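Local structure of cysteine desulfurase (Fervidobacterium islandicum, 6A6E) at residues V138-L143 / V179-G184; Q81-V86 / V278-F283; I64-H69 / G262-D267. The protein catalyses, with pyridoxal 5'-phosphate as cofactor, the release of sulfur from cysteine as a SufS-type desulfurase, probably feeding iron-sulfur cluster assembly. All blocks are in the same frame, centred on the assembly; numbering follows the deposited sequence.

Contact 1: residues V138-L143 / V179-G184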
ATOM      1  N   VAL A 138     -10.298  16.684  -1.905  1.00 18.24           N
ATOM      2  CA  VAL A 138     -10.028  16.903  -0.497  1.00 17.15           C
ATOM      3  C   VAL A 138      -8.574  17.191  -0.192  1.00 17.07           C
ATOM      4  O   VAL A 138      -8.331  18.062   0.633  1.00 18.59           O
ATOM      5  CB  VAL A 138     -10.502  15.737   0.379  1.00 19.68           C
ATOM      6  CG1 VAL A 138     -10.307  16.059   1.859  1.00 19.85           C
ATOM      7  CG2 VAL A 138     -11.957  15.471   0.058  1.00 21.61           C
ATOM      8  N   PRO A 139      -7.600  16.533  -0.850  1.00 14.36           N
ATOM      9  CA  PRO A 139      -6.258  16.948  -0.460  1.00 15.07           C
ATOM     10  C   PRO A 139      -5.971  18.441  -0.745  1.00 17.16           C
ATOM     11  O   PRO A 139      -5.368  19.122   0.069  1.00 20.74           O
ATOM     12  CB  PRO A 139      -5.329  16.055  -1.305  1.00 14.43           C
ATOM     13  CG  PRO A 139      -6.143  14.911  -1.775  1.00 15.01           C
ATOM     14  CD  PRO A 139      -7.579  15.405  -1.804  1.00 15.51           C
ATOM     15  N   TRP A 140      -6.386  18.914  -1.911  1.00 18.55           N
ATOM     16  CA  TRP A 140      -6.199  20.303  -2.303  1.00 18.98           C
ATOM     17  C   TRP A 140      -6.926  21.256  -1.336  1.00 18.58           C
ATOM     18  O   TRP A 140      -6.324  22.148  -0.810  1.00 20.01           O
ATOM     19  CB  TRP A 140      -6.693  20.522  -3.746  1.00 18.38           C
ATOM     20  CG  TRP A 140      -6.044  19.622  -4.772  1.00 16.74           C
ATOM     21  CD1 TRP A 140      -6.652  18.612  -5.463  1.00 18.62           C
ATOM     22  CD2 TRP A 140      -4.705  19.676  -5.258  1.00 16.69           C
ATOM     23  NE1 TRP A 140      -5.750  17.984  -6.280  1.00 16.88           N
ATOM     24  CE2 TRP A 140      -4.567  18.663  -6.216  1.00 17.55           C
ATOM     25  CE3 TRP A 140      -3.606  20.481  -4.983  1.00 17.21           C
ATOM     26  CZ2 TRP A 140      -3.359  18.420  -6.866  1.00 16.60           C
ATOM     27  CZ3 TRP A 140      -2.451  20.271  -5.663  1.00 17.49           C
ATOM     28  CH2 TRP A 140      -2.338  19.252  -6.587  1.00 17.91           C
ATOM     29  N   VAL A 141      -8.190  20.991  -1.043  1.00 20.01           N
ATOM     30  CA  VAL A 141      -8.982  21.896  -0.217  1.00 20.10           C
ATOM     31  C   VAL A 141      -8.456  21.888   1.208  1.00 22.21           C
ATOM     32  O   VAL A 141      -8.195  22.950   1.786  1.00 20.72           O
ATOM     33  CB  VAL A 141     -10.439  21.491  -0.230  1.00 22.03           C
ATOM     34  CG1 VAL A 141     -11.231  22.220   0.829  1.00 24.41           C
ATOM     35  CG2 VAL A 141     -11.012  21.650  -1.641  1.00 24.72           C
ATOM     36  N   ARG A 142      -8.191  20.716   1.782  1.00 21.10           N
ATOM     37  CA  ARG A 142      -7.638  20.688   3.127  1.00 19.62           C
ATOM     38  C   ARG A 142      -6.198  21.213   3.222  1.00 21.66           C
ATOM     39  O   ARG A 142      -5.864  22.002   4.126  1.00 21.77           O
ATOM     40  CB  ARG A 142      -7.672  19.293   3.748  1.00 21.97           C
ATOM     41  CG  ARG A 142      -7.189  19.276   5.224  1.00 22.43           C
ATOM     42  CD  ARG A 142      -8.070  20.175   6.102  1.00 22.91           C
ATOM     43  NE  ARG A 142      -7.787  20.029   7.507  1.00 24.14           N
ATOM     44  CZ  ARG A 142      -8.567  20.513   8.485  1.00 27.62           C
ATOM     45  NH1 ARG A 142      -9.639  21.260   8.229  1.00 27.29           N
ATOM     46  NH2 ARG A 142      -8.280  20.230   9.738  1.00 25.36           N
ATOM     47  N   LEU A 143      -5.316  20.774   2.336  1.00 20.12           N
ATOM     48  CA  LEU A 143      -3.971  21.255   2.441  1.00 20.26           C
ATOM     49  C   LEU A 143      -3.777  22.757   2.095  1.00 22.99           C
ATOM     50  O   LEU A 143      -2.775  23.357   2.569  1.00 21.93           O
ATOM     51  CB  LEU A 143      -2.947  20.380   1.751  1.00 20.41           C
ATOM     52  CG  LEU A 143      -2.718  18.979   2.358  1.00 18.77           C
ATOM     53  CD1 LEU A 143      -1.945  18.157   1.355  1.00 20.32           C
ATOM     54  CD2 LEU A 143      -2.004  19.026   3.676  1.00 19.10           C
ATOM     55  N   VAL A 179      -0.968  24.994 -10.874  1.00 22.94           N
ATOM     56  CA  VAL A 179      -1.270  23.546 -11.032  1.00 22.41           C
ATOM     57  C   VAL A 179      -2.705  23.397 -11.533  1.00 20.14           C
ATOM     58  O   VAL A 179      -3.594  24.119 -11.083  1.00 20.07           O
ATOM     59  CB  VAL A 179      -1.118  22.795  -9.676  1.00 23.22           C
ATOM     60  CG1 VAL A 179      -1.547  21.338  -9.766  1.00 22.39           C
ATOM     61  CG2 VAL A 179       0.315  22.873  -9.271  1.00 24.49           C
ATOM     62  N   VAL A 180      -2.904  22.482 -12.477  1.00 18.87           N
ATOM     63  CA  VAL A 180      -4.224  22.069 -12.924  1.00 18.22           C
ATOM     64  C   VAL A 180      -4.299  20.537 -12.629  1.00 18.55           C
ATOM     65  O   VAL A 180      -3.432  19.777 -13.086  1.00 20.12           O
ATOM     66  CB  VAL A 180      -4.421  22.308 -14.438  1.00 19.33           C
ATOM     67  CG1 VAL A 180      -5.731  21.740 -14.973  1.00 18.07           C
ATOM     68  CG2 VAL A 180      -4.444  23.800 -14.747  1.00 19.37           C
ATOM     69  N   SER A 181      -5.289  20.098 -11.866  1.00 17.01           N
ATOM     70  CA  SER A 181      -5.482  18.674 -11.608  1.00 18.07           C
ATOM     71  C   SER A 181      -6.865  18.312 -12.002  1.00 17.79           C
ATOM     72  O   SER A 181      -7.808  18.813 -11.445  1.00 19.40           O
ATOM     73  CB  SER A 181      -5.254  18.341 -10.136  1.00 20.94           C
ATOM     74  OG  SER A 181      -5.118  16.937  -9.914  1.00 20.60           O
ATOM     75  N   ILE A 182      -7.006  17.409 -12.939  1.00 18.58           N
ATOM     76  CA  ILE A 182      -8.306  17.104 -13.406  1.00 21.51           C
ATOM     77  C   ILE A 182      -8.465  15.623 -13.667  1.00 19.36           C
ATOM     78  O   ILE A 182      -7.481  14.965 -14.008  1.00 17.33           O
ATOM     79  CB  ILE A 182      -8.591  17.921 -14.733  1.00 26.31           C
ATOM     80  CG1 ILE A 182     -10.075  17.777 -15.106  1.00 33.44           C
ATOM     81  CG2 ILE A 182      -7.694  17.466 -15.868  1.00 26.14           C
ATOM     82  CD1 ILE A 182     -10.566  18.802 -16.100  1.00 39.73           C
ATOM     83  N   THR A 183      -9.706  15.133 -13.578  1.00 16.61           N
ATOM     84  CA  THR A 183     -10.001  13.760 -13.867  1.00 17.85           C
ATOM     85  C   THR A 183      -9.887  13.487 -15.364  1.00 20.15           C
ATOM     86  O   THR A 183     -10.157  14.328 -16.203  1.00 20.07           O
ATOM     87  CB  THR A 183     -11.409  13.349 -13.371  1.00 19.80           C
ATOM     88  OG1 THR A 183     -11.578  11.968 -13.613  1.00 20.76           O
ATOM     89  CG2 THR A 183     -12.562  14.130 -14.077  1.00 19.64           C
ATOM     90  N   GLY A 184      -9.379  12.322 -15.695  1.00 19.38           N
ATOM     91  CA  GLY A 184      -9.338  11.874 -17.055  1.00 20.00           C
ATOM     92  C   GLY A 184     -10.721  11.384 -17.472  1.00 21.10           C
ATOM     93  O   GLY A 184     -11.042  11.344 -18.682  1.00 18.53           O
TER
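Val179 and Trp140 open a contact in which helix 138-147 packs on the central mixed sheet of the fold-type I PLP-enzyme domain, here through strand 179-183. The backbones stay well separated, 9.5 Å from Trp140 CA to Ser181 CA, so a single long side chain bridges the gap. At Val179 the CG1 methyl meets the far corner of the indole, 3.9 Å from Trp140 CH2, and the two side chains cross at about a right angle. Val180 points away from the helix and touches Phe202 and Ala205. Ser181 faces the indole again, its CB 3.8 Å from Trp140 CZ2. The ring gets there because chi1 of Trp140 (-56°) sets CG anti to the carbonyl carbon; Val111, Val126, Ile128 and Ile208 also touch it. The polar atoms of this pair are tied outside the two segments, Trp140 NE1 and Ser181 OG each hydrogen-bonding to Asn136 OD1. Replacing Trp140 by alanine would remove the indole, which is likely to leave a gap between helix 138-147 and strand 179-183 and Asn136 OD1 without one of these two partners. Two residues beyond Ser181, Thr183 touches the PLP, and its OG1 hydrogen-bonds to Gln185 O.

Contact 2: residues Q81-V86 / V278-F283; sequences QAREKV and VLPYRF
Arg83 and Pro280 mark the closest backbone approach, yet their CA atoms are 9.7 Å apart, which leaves the side chains to make the contact. Segment 81-86 is regular helix, part of helix 70-90. Segment 278-283 is a loop between strand 274-276 and helix 290-306; a cis peptide precedes Pro280, and the chain then curls through a short 3-10 turn at 281-282. Two backbone bonds document the curl: Arg282 N to Val278 O at 2.9 Å and Phe283 N to Pro280 O at 3.0 Å.

Arg83 runs out from the helix with CG anti to the backbone N (chi1 -170°) and then bends at chi3 (-53°), which turns the flat guanidinium across the proline. Pro280 CG sits over the centre of one guanidinium face, 3.4 Å from Arg83 CZ. Pro280 CB lies farther along the same group, 3.8 Å from Arg83 NH1. Tyr281 adds a lighter touch: its CE1 is 4.0 Å from Arg83 NH2, and the ring plane stands 89° from the guanidinium. Pro280 also serves the tyrosine, with Pro280 CD 4.0 Å above the centre of the Tyr281 ring.

NH1 and NH2 of Arg83 find their partners outside the two segments. NH1 forms a salt bridge with Glu284 and a hydrogen bond to Ile97 O, while NH2 forms a salt bridge with Glu80. The chemistry thus divides: hydrocarbon from Pro280 covers a face of the buried cation, and two carboxylates and a carbonyl bind its terminal nitrogens. Such surroundings would probably keep Arg83 charged and its guanidinium fixed in rotation, joining helix 70-90 to the loop.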
ATOM      1  N   GLN A  81      10.939  -5.874 -13.782  1.00 17.66           N
ATOM      2  CA  GLN A  81      10.214  -6.278 -15.000  1.00 18.53           C
ATOM      3  C   GLN A  81       8.788  -5.721 -14.958  1.00 19.87           C
ATOM      4  O   GLN A  81       8.301  -5.224 -15.970  1.00 17.26           O
ATOM      5  CB  GLN A  81      10.205  -7.779 -15.221  1.00 19.74           C
ATOM      6  CG  GLN A  81      11.612  -8.285 -15.650  1.00 25.47           C
ATOM      7  CD  GLN A  81      11.700  -9.810 -15.778  1.00 28.51           C
ATOM      8  OE1 GLN A  81      10.942 -10.551 -15.150  1.00 33.43           O
ATOM      9  NE2 GLN A  81      12.633 -10.279 -16.587  1.00 32.06           N
ATOM     10  N   ALA A  82       8.138  -5.748 -13.779  1.00 17.05           N
ATOM     11  CA  ALA A  82       6.793  -5.197 -13.681  1.00 16.00           C
ATOM     12  C   ALA A  82       6.777  -3.686 -13.966  1.00 15.11           C
ATOM     13  O   ALA A  82       5.863  -3.214 -14.653  1.00 13.92           O
ATOM     14  CB  ALA A  82       6.174  -5.512 -12.345  1.00 16.07           C
ATOM     15  N   ARG A  83       7.761  -2.946 -13.448  1.00 14.80           N
ATOM     16  CA  ARG A  83       7.845  -1.519 -13.661  1.00 15.79           C
ATOM     17  C   ARG A  83       7.886  -1.236 -15.174  1.00 18.52           C
ATOM     18  O   ARG A  83       7.229  -0.287 -15.698  1.00 17.45           O
ATOM     19  CB  ARG A  83       9.084  -0.909 -12.983  1.00 16.06           C
ATOM     20  CG  ARG A  83       9.085   0.620 -12.966  1.00 16.41           C
ATOM     21  CD  ARG A  83      10.413   1.241 -12.520  1.00 16.30           C
ATOM     22  NE  ARG A  83      10.872   0.701 -11.232  1.00 18.78           N
ATOM     23  CZ  ARG A  83      10.381   1.003 -10.024  1.00 17.39           C
ATOM     24  NH1 ARG A  83       9.375   1.880  -9.870  1.00 17.04           N
ATOM     25  NH2 ARG A  83      10.897   0.431  -8.948  1.00 17.70           N
ATOM     26  N   GLU A  84       8.668  -2.062 -15.868  1.00 19.51           N
ATOM     27  CA  GLU A  84       8.814  -1.916 -17.319  1.00 21.99           C
ATOM     28  C   GLU A  84       7.515  -2.203 -18.108  1.00 18.25           C
ATOM     29  O   GLU A  84       7.175  -1.508 -19.090  1.00 16.13           O
ATOM     30  CB  GLU A  84      10.035  -2.739 -17.768  1.00 26.88           C
ATOM     31  CG  GLU A  84      10.219  -2.886 -19.291  1.00 37.69           C
ATOM     32  CD  GLU A  84      10.766  -1.638 -20.036  1.00 50.69           C
ATOM     33  OE1 GLU A  84      11.217  -1.812 -21.209  1.00 60.90           O
ATOM     34  OE2 GLU A  84      10.751  -0.499 -19.489  1.00 53.97           O
ATOM     35  N   LYS A  85       6.786  -3.217 -17.701  1.00 15.99           N
ATOM     36  CA  LYS A  85       5.485  -3.488 -18.329  1.00 18.02           C
ATOM     37  C   LYS A  85       4.524  -2.312 -18.171  1.00 17.83           C
ATOM     38  O   LYS A  85       3.802  -1.977 -19.119  1.00 18.71           O
ATOM     39  CB  LYS A  85       4.844  -4.729 -17.761  1.00 17.64           C
ATOM     40  CG  LYS A  85       5.664  -5.977 -17.951  1.00 16.93           C
ATOM     41  CD  LYS A  85       5.016  -7.151 -17.209  1.00 17.93           C
ATOM     42  CE  LYS A  85       5.912  -8.409 -17.206  1.00 17.51           C
ATOM     43  NZ  LYS A  85       5.313  -9.581 -16.552  1.00 17.04           N
ATOM     44  N   VAL A  86       4.561  -1.647 -17.010  1.00 15.72           N
ATOM     45  CA  VAL A  86       3.686  -0.507 -16.769  1.00 16.08           C
ATOM     46  C   VAL A  86       4.178   0.684 -17.648  1.00 16.55           C
ATOM     47  O   VAL A  86       3.380   1.413 -18.238  1.00 13.97           O
ATOM     48  CB  VAL A  86       3.638  -0.122 -15.265  1.00 15.58           C
ATOM     49  CG1 VAL A  86       3.018   1.225 -15.072  1.00 15.75           C
ATOM     50  CG2 VAL A  86       2.926  -1.202 -14.451  1.00 15.32           C
ATOM     51  N   VAL A 278      18.737   7.749  -6.938  1.00 20.03           N
ATOM     52  CA  VAL A 278      18.273   8.127  -8.287  1.00 23.62           C
ATOM     53  C   VAL A 278      16.817   7.719  -8.529  1.00 22.52           C
ATOM     54  O   VAL A 278      16.231   7.011  -7.699  1.00 19.70           O
ATOM     55  CB  VAL A 278      19.168   7.470  -9.374  1.00 23.57           C
ATOM     56  CG1 VAL A 278      20.628   7.900  -9.150  1.00 25.43           C
ATOM     57  CG2 VAL A 278      19.086   5.950  -9.393  1.00 23.80           C
ATOM     58  N   LEU A 279      16.270   8.126  -9.669  1.00 21.79           N
ATOM     59  CA  LEU A 279      14.895   7.786 -10.097  1.00 22.56           C
ATOM     60  C   LEU A 279      14.889   6.355 -10.534  1.00 19.09           C
ATOM     61  O   LEU A 279      15.865   5.910 -11.102  1.00 20.51           O
ATOM     62  CB  LEU A 279      14.441   8.620 -11.313  1.00 24.46           C
ATOM     63  CG  LEU A 279      14.318  10.139 -11.142  1.00 29.29           C
ATOM     64  CD1 LEU A 279      13.659  10.788 -12.352  1.00 30.38           C
ATOM     65  CD2 LEU A 279      13.564  10.515  -9.918  1.00 31.23           C
ATOM     66  N   PRO A 280      13.819   5.599 -10.316  1.00 18.57           N
ATOM     67  CA  PRO A 280      12.568   5.971  -9.629  1.00 17.84           C
ATOM     68  C   PRO A 280      12.593   5.755  -8.110  1.00 16.94           C
ATOM     69  O   PRO A 280      11.644   6.102  -7.391  1.00 13.92           O
ATOM     70  CB  PRO A 280      11.581   4.945 -10.206  1.00 18.87           C
ATOM     71  CG  PRO A 280      12.403   3.714 -10.481  1.00 19.02           C
ATOM     72  CD  PRO A 280      13.748   4.258 -10.921  1.00 20.04           C
ATOM     73  N   TYR A 281      13.694   5.195  -7.644  1.00 17.47           N
ATOM     74  CA  TYR A 281      13.844   4.665  -6.282  1.00 18.27           C
ATOM     75  C   TYR A 281      13.762   5.756  -5.240  1.00 19.34           C
ATOM     76  O   TYR A 281      13.341   5.528  -4.084  1.00 16.75           O
ATOM     77  CB  TYR A 281      15.183   3.916  -6.159  1.00 19.50           C
ATOM     78  CG  TYR A 281      15.460   2.909  -7.263  1.00 22.67           C
ATOM     79  CD1 TYR A 281      14.591   1.818  -7.496  1.00 24.55           C
ATOM     80  CD2 TYR A 281      16.568   3.045  -8.094  1.00 26.84           C
ATOM     81  CE1 TYR A 281      14.831   0.943  -8.524  1.00 23.69           C
ATOM     82  CE2 TYR A 281      16.815   2.141  -9.118  1.00 27.84           C
ATOM     83  CZ  TYR A 281      15.952   1.100  -9.308  1.00 28.07           C
ATOM     84  OH  TYR A 281      16.230   0.231 -10.316  1.00 39.35           O
ATOM     85  N   ARG A 282      14.163   6.958  -5.639  1.00 17.17           N
ATOM     86  CA  ARG A 282      13.930   8.152  -4.832  1.00 18.12           C
ATOM     87  C   ARG A 282      12.538   8.311  -4.228  1.00 16.65           C
ATOM     88  O   ARG A 282      12.388   8.934  -3.136  1.00 15.49           O
ATOM     89  CB  ARG A 282      14.242   9.387  -5.682  1.00 21.31           C
ATOM     90  CG  ARG A 282      14.019  10.705  -5.003  1.00 25.08           C
ATOM     91  CD  ARG A 282      14.406  11.869  -5.945  1.00 32.18           C
ATOM     92  NE  ARG A 282      15.801  11.703  -6.229  1.00 42.37           N
ATOM     93  CZ  ARG A 282      16.493  12.376  -7.137  1.00 52.92           C
ATOM     94  NH1 ARG A 282      15.926  13.322  -7.906  1.00 55.90           N
ATOM     95  NH2 ARG A 282      17.775  12.063  -7.268  1.00 46.45           N
ATOM     96  N   PHE A 283      11.516   7.826  -4.940  1.00 14.48           N
ATOM     97  CA  PHE A 283      10.141   8.029  -4.544  1.00 15.94           C
ATOM     98  C   PHE A 283       9.441   6.763  -4.048  1.00 16.85           C
ATOM     99  O   PHE A 283       8.220   6.775  -3.887  1.00 17.33           O
ATOM    100  CB  PHE A 283       9.342   8.670  -5.679  1.00 15.72           C
ATOM    101  CG  PHE A 283       9.902   9.997  -6.100  1.00 17.64           C
ATOM    102  CD1 PHE A 283       9.825  11.054  -5.253  1.00 19.04           C
ATOM    103  CD2 PHE A 283      10.602  10.138  -7.274  1.00 18.97           C
ATOM    104  CE1 PHE A 283      10.354  12.267  -5.574  1.00 22.70           C
ATOM    105  CE2 PHE A 283      11.151  11.368  -7.627  1.00 21.43           C
ATOM    106  CZ  PHE A 283      11.032  12.442  -6.764  1.00 21.03           C
TER

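Contact 3: residues I64-H69 / G262-D267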
ATOM      1  N   ILE A  64      13.492  -7.100  -1.792  1.00 16.41           N
ATOM      2  CA  ILE A  64      14.169  -6.807  -3.024  1.00 16.16           C
ATOM      3  C   ILE A  64      15.227  -5.702  -2.897  1.00 17.75           C
ATOM      4  O   ILE A  64      15.245  -4.975  -1.923  1.00 16.38           O
ATOM      5  CB  ILE A  64      13.137  -6.358  -4.053  1.00 16.37           C
ATOM      6  CG1 ILE A  64      12.267  -5.198  -3.568  1.00 16.67           C
ATOM      7  CG2 ILE A  64      12.256  -7.512  -4.422  1.00 17.73           C
ATOM      8  CD1 ILE A  64      11.496  -4.599  -4.757  1.00 18.34           C
ATOM      9  N   HIS A  65      16.011  -5.530  -3.933  1.00 19.12           N
ATOM     10  CA  HIS A  65      17.185  -4.615  -3.988  1.00 23.42           C
ATOM     11  C   HIS A  65      18.332  -5.202  -3.102  1.00 25.85           C
ATOM     12  O   HIS A  65      18.081  -6.026  -2.231  1.00 24.71           O
ATOM     13  CB  HIS A  65      16.862  -3.129  -3.609  1.00 21.94           C
ATOM     14  CG  HIS A  65      15.665  -2.573  -4.304  1.00 21.13           C
ATOM     15  ND1 HIS A  65      15.555  -2.555  -5.679  1.00 22.53           N
ATOM     16  CD2 HIS A  65      14.501  -2.054  -3.829  1.00 19.56           C
ATOM     17  CE1 HIS A  65      14.380  -2.065  -6.026  1.00 21.30           C
ATOM     18  NE2 HIS A  65      13.732  -1.722  -4.927  1.00 20.15           N
ATOM     19  N   ARG A  66      19.571  -4.797  -3.361  1.00 32.93           N
ATOM     20  CA  ARG A  66      20.759  -5.315  -2.597  1.00 34.21           C
ATOM     21  C   ARG A  66      20.691  -6.823  -2.575  1.00 27.53           C
ATOM     22  O   ARG A  66      20.767  -7.459  -1.503  1.00 33.77           O
ATOM     23  CB  ARG A  66      20.793  -4.785  -1.125  1.00 38.49           C
ATOM     24  CG  ARG A  66      21.198  -3.313  -0.946  1.00 44.94           C
ATOM     25  CD  ARG A  66      20.957  -2.780   0.498  1.00 46.64           C
ATOM     26  NE  ARG A  66      19.556  -2.364   0.755  1.00 48.45           N
ATOM     27  CZ  ARG A  66      18.931  -1.366   0.105  1.00 54.00           C
ATOM     28  NH1 ARG A  66      19.571  -0.660  -0.816  1.00 55.17           N
ATOM     29  NH2 ARG A  66      17.663  -1.057   0.361  1.00 52.38           N
ATOM     30  N   ALA A  67      20.429  -7.397  -3.733  1.00 24.87           N
ATOM     31  CA  ALA A  67      20.014  -8.795  -3.782  1.00 24.93           C
ATOM     32  C   ALA A  67      21.277  -9.629  -3.933  1.00 28.28           C
ATOM     33  O   ALA A  67      21.979  -9.464  -4.914  1.00 28.27           O
ATOM     34  CB  ALA A  67      19.125  -9.039  -4.982  1.00 25.50           C
ATOM     35  N   VAL A  68      21.606 -10.476  -2.984  1.00 26.27           N
ATOM     36  CA  VAL A  68      22.689 -11.372  -3.232  1.00 27.24           C
ATOM     37  C   VAL A  68      22.201 -12.812  -3.308  1.00 29.23           C
ATOM     38  O   VAL A  68      22.587 -13.577  -4.207  1.00 33.83           O
ATOM     39  CB  VAL A  68      23.829 -11.146  -2.262  1.00 32.35           C
ATOM     40  CG1 VAL A  68      24.926 -12.228  -2.462  1.00 35.09           C
ATOM     41  CG2 VAL A  68      24.375  -9.737  -2.520  1.00 32.52           C
ATOM     42  N   HIS A  69      21.270 -13.182  -2.468  1.00 20.10           N
ATOM     43  CA  HIS A  69      20.811 -14.522  -2.555  1.00 17.62           C
ATOM     44  C   HIS A  69      19.772 -14.758  -3.682  1.00 16.96           C
ATOM     45  O   HIS A  69      19.213 -13.803  -4.264  1.00 16.34           O
ATOM     46  CB  HIS A  69      20.389 -14.986  -1.177  1.00 15.20           C
ATOM     47  CG  HIS A  69      19.190 -14.278  -0.602  1.00 15.70           C
ATOM     48  ND1 HIS A  69      17.904 -14.635  -0.935  1.00 14.73           N
ATOM     49  CD2 HIS A  69      19.086 -13.347   0.389  1.00 14.57           C
ATOM     50  CE1 HIS A  69      17.048 -13.949  -0.169  1.00 16.51           C
ATOM     51  NE2 HIS A  69      17.741 -13.161   0.650  1.00 15.17           N
ATOM     52  N   GLY A 262      12.547   6.971   4.088  1.00 15.69           N
ATOM     53  CA  GLY A 262      12.899   5.722   4.714  1.00 16.37           C
ATOM     54  C   GLY A 262      13.966   5.024   3.901  1.00 18.66           C
ATOM     55  O   GLY A 262      14.774   5.650   3.201  1.00 19.54           O
ATOM     56  N   GLY A 263      13.948   3.711   3.955  1.00 18.11           N
ATOM     57  CA  GLY A 263      14.903   2.928   3.273  1.00 17.82           C
ATOM     58  C   GLY A 263      14.685   2.901   1.803  1.00 17.49           C
ATOM     59  O   GLY A 263      13.606   3.338   1.316  1.00 15.47           O
ATOM     60  N   GLU A 264      15.771   2.522   1.120  1.00 15.58           N
ATOM     61  CA  GLU A 264      15.911   2.435  -0.341  1.00 17.34           C
ATOM     62  C   GLU A 264      15.911   3.779  -1.094  1.00 17.88           C
ATOM     63  O   GLU A 264      16.624   3.917  -2.073  1.00 20.86           O
ATOM     64  CB  GLU A 264      14.845   1.515  -0.946  1.00 17.48           C
ATOM     65  CG  GLU A 264      14.806   1.463  -2.469  1.00 18.35           C
ATOM     66  CD  GLU A 264      16.064   0.920  -3.148  1.00 22.71           C
ATOM     67  OE1 GLU A 264      16.939   0.321  -2.493  1.00 26.10           O
ATOM     68  OE2 GLU A 264      16.160   1.050  -4.384  1.00 23.48           O
ATOM     69  N   MET A 265      15.089   4.717  -0.683  1.00 16.65           N
ATOM     70  CA  MET A 265      15.026   5.994  -1.351  1.00 17.77           C
ATOM     71  C   MET A 265      16.201   6.928  -1.038  1.00 18.22           C
ATOM     72  O   MET A 265      16.314   7.997  -1.652  1.00 15.67           O
ATOM     73  CB  MET A 265      13.686   6.694  -1.088  1.00 17.57           C
ATOM     74  CG  MET A 265      13.322   6.979   0.350  1.00 18.99           C
ATOM     75  SD  MET A 265      14.090   8.401   1.161  1.00 17.37           S
ATOM     76  CE  MET A 265      13.325   9.678   0.144  1.00 17.95           C
ATOM     77  N   ILE A 266      17.016   6.548  -0.052  1.00 17.80           N
ATOM     78  CA  ILE A 266      18.181   7.328   0.336  1.00 18.94           C
ATOM     79  C   ILE A 266      19.397   6.881  -0.487  1.00 20.61           C
ATOM     80  O   ILE A 266      19.402   5.802  -1.187  1.00 18.26           O
ATOM     81  CB  ILE A 266      18.458   7.288   1.890  1.00 19.32           C
ATOM     82  CG1 ILE A 266      18.492   5.879   2.458  1.00 18.87           C
ATOM     83  CG2 ILE A 266      17.378   8.050   2.628  1.00 20.59           C
ATOM     84  CD1 ILE A 266      19.712   5.056   2.032  1.00 20.11           C
ATOM     85  N   ASP A 267      20.403   7.728  -0.433  1.00 20.68           N
ATOM     86  CA  ASP A 267      21.765   7.383  -0.950  1.00 23.53           C
ATOM     87  C   ASP A 267      22.646   7.346   0.305  1.00 23.81           C
ATOM     88  O   ASP A 267      23.043   6.263   0.717  1.00 22.20           O
ATOM     89  CB  ASP A 267      22.228   8.431  -1.979  1.00 26.89           C
ATOM     90  CG  ASP A 267      23.725   8.266  -2.406  1.00 32.56           C
ATOM     91  OD1 ASP A 267      24.347   7.267  -2.023  1.00 31.17           O
ATOM     92  OD2 ASP A 267      24.246   9.176  -3.095  1.00 33.99           O
TER
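His65 and Glu264 meet as two flat groups laid over one another. The imidazole and carboxylate planes are only 11° apart, and Glu264 OE2 stands above the centre of the His65 ring at 3.5 Å from its plane. The closest atoms of this stacked pair are His65 CD2 and Glu264 CD, at 3.4 Å. The opposite face of the imidazole is covered, toward its rim, by CG1 of the preceding Ile64, and the Tyr281 ring meets His65 as well. The carboxylate reaches this position because Glu264 leaves its backbone with CG anti to the N and then bends at chi2 (63°), which folds its end over the ring.

Arg66 approaches the same carboxylate differently. Its side chain and that of Glu264 slide past each other in opposite directions, and the guanidinium comes end-on, sending both terminal nitrogens to one oxygen. Arg66 NH1 lies 3.3 Å from Glu264 OE1, nearly along the C-O axis of that oxygen; Arg66 NH2, also 3.3 Å from Glu264 OE1, meets the anti lone pair of that oxygen. Both bonds are long and bent, with N-H...O angles of about 135°, and OE1 is tilted from the guanidinium plane. This is therefore a forked salt bridge to a single atom, not the paired two-oxygen kind. OE2 is the oxygen that lies over the His65 ring.

A citrate, probably from the crystallisation liquor, hydrogen-bonds to His65 ND1 and to Arg66 N, which suggests a pocket able to accept a carboxylate ligand. Arg66 also packs on an S-mercaptocysteine side chain of the second subunit, and its carbonyl accepts from Arg371 of that subunit. The arrangement is consistent with the subunit-interface active site of class-V cysteine desulfurases, where a cysteine persulfide carries the sulfur.

In the fold
From the N terminus, the chain passes 64-69 and then 81-86 in helix 70-90; both wait for partners almost 200 residues later. Next comes contact 1, where the chain from 138-143 closes at 179-184 by packing helix 138-147 on the seven-stranded sheet. The return at 262-267 closes contact 3, joining the loop before helix 70-90 to the loop before strand 268-269. At 278-283 contact 2 closes, joining helix 70-90 to the loop between strand 274-276 and helix 290-306. Contacts 2 and 3 therefore cross, and contact 1 sits wholly within both. Centres of contacts 2 and 3 are about 13 Å apart and the two touch; contact 1 lies about 25 Å from contact 2, centre to centre.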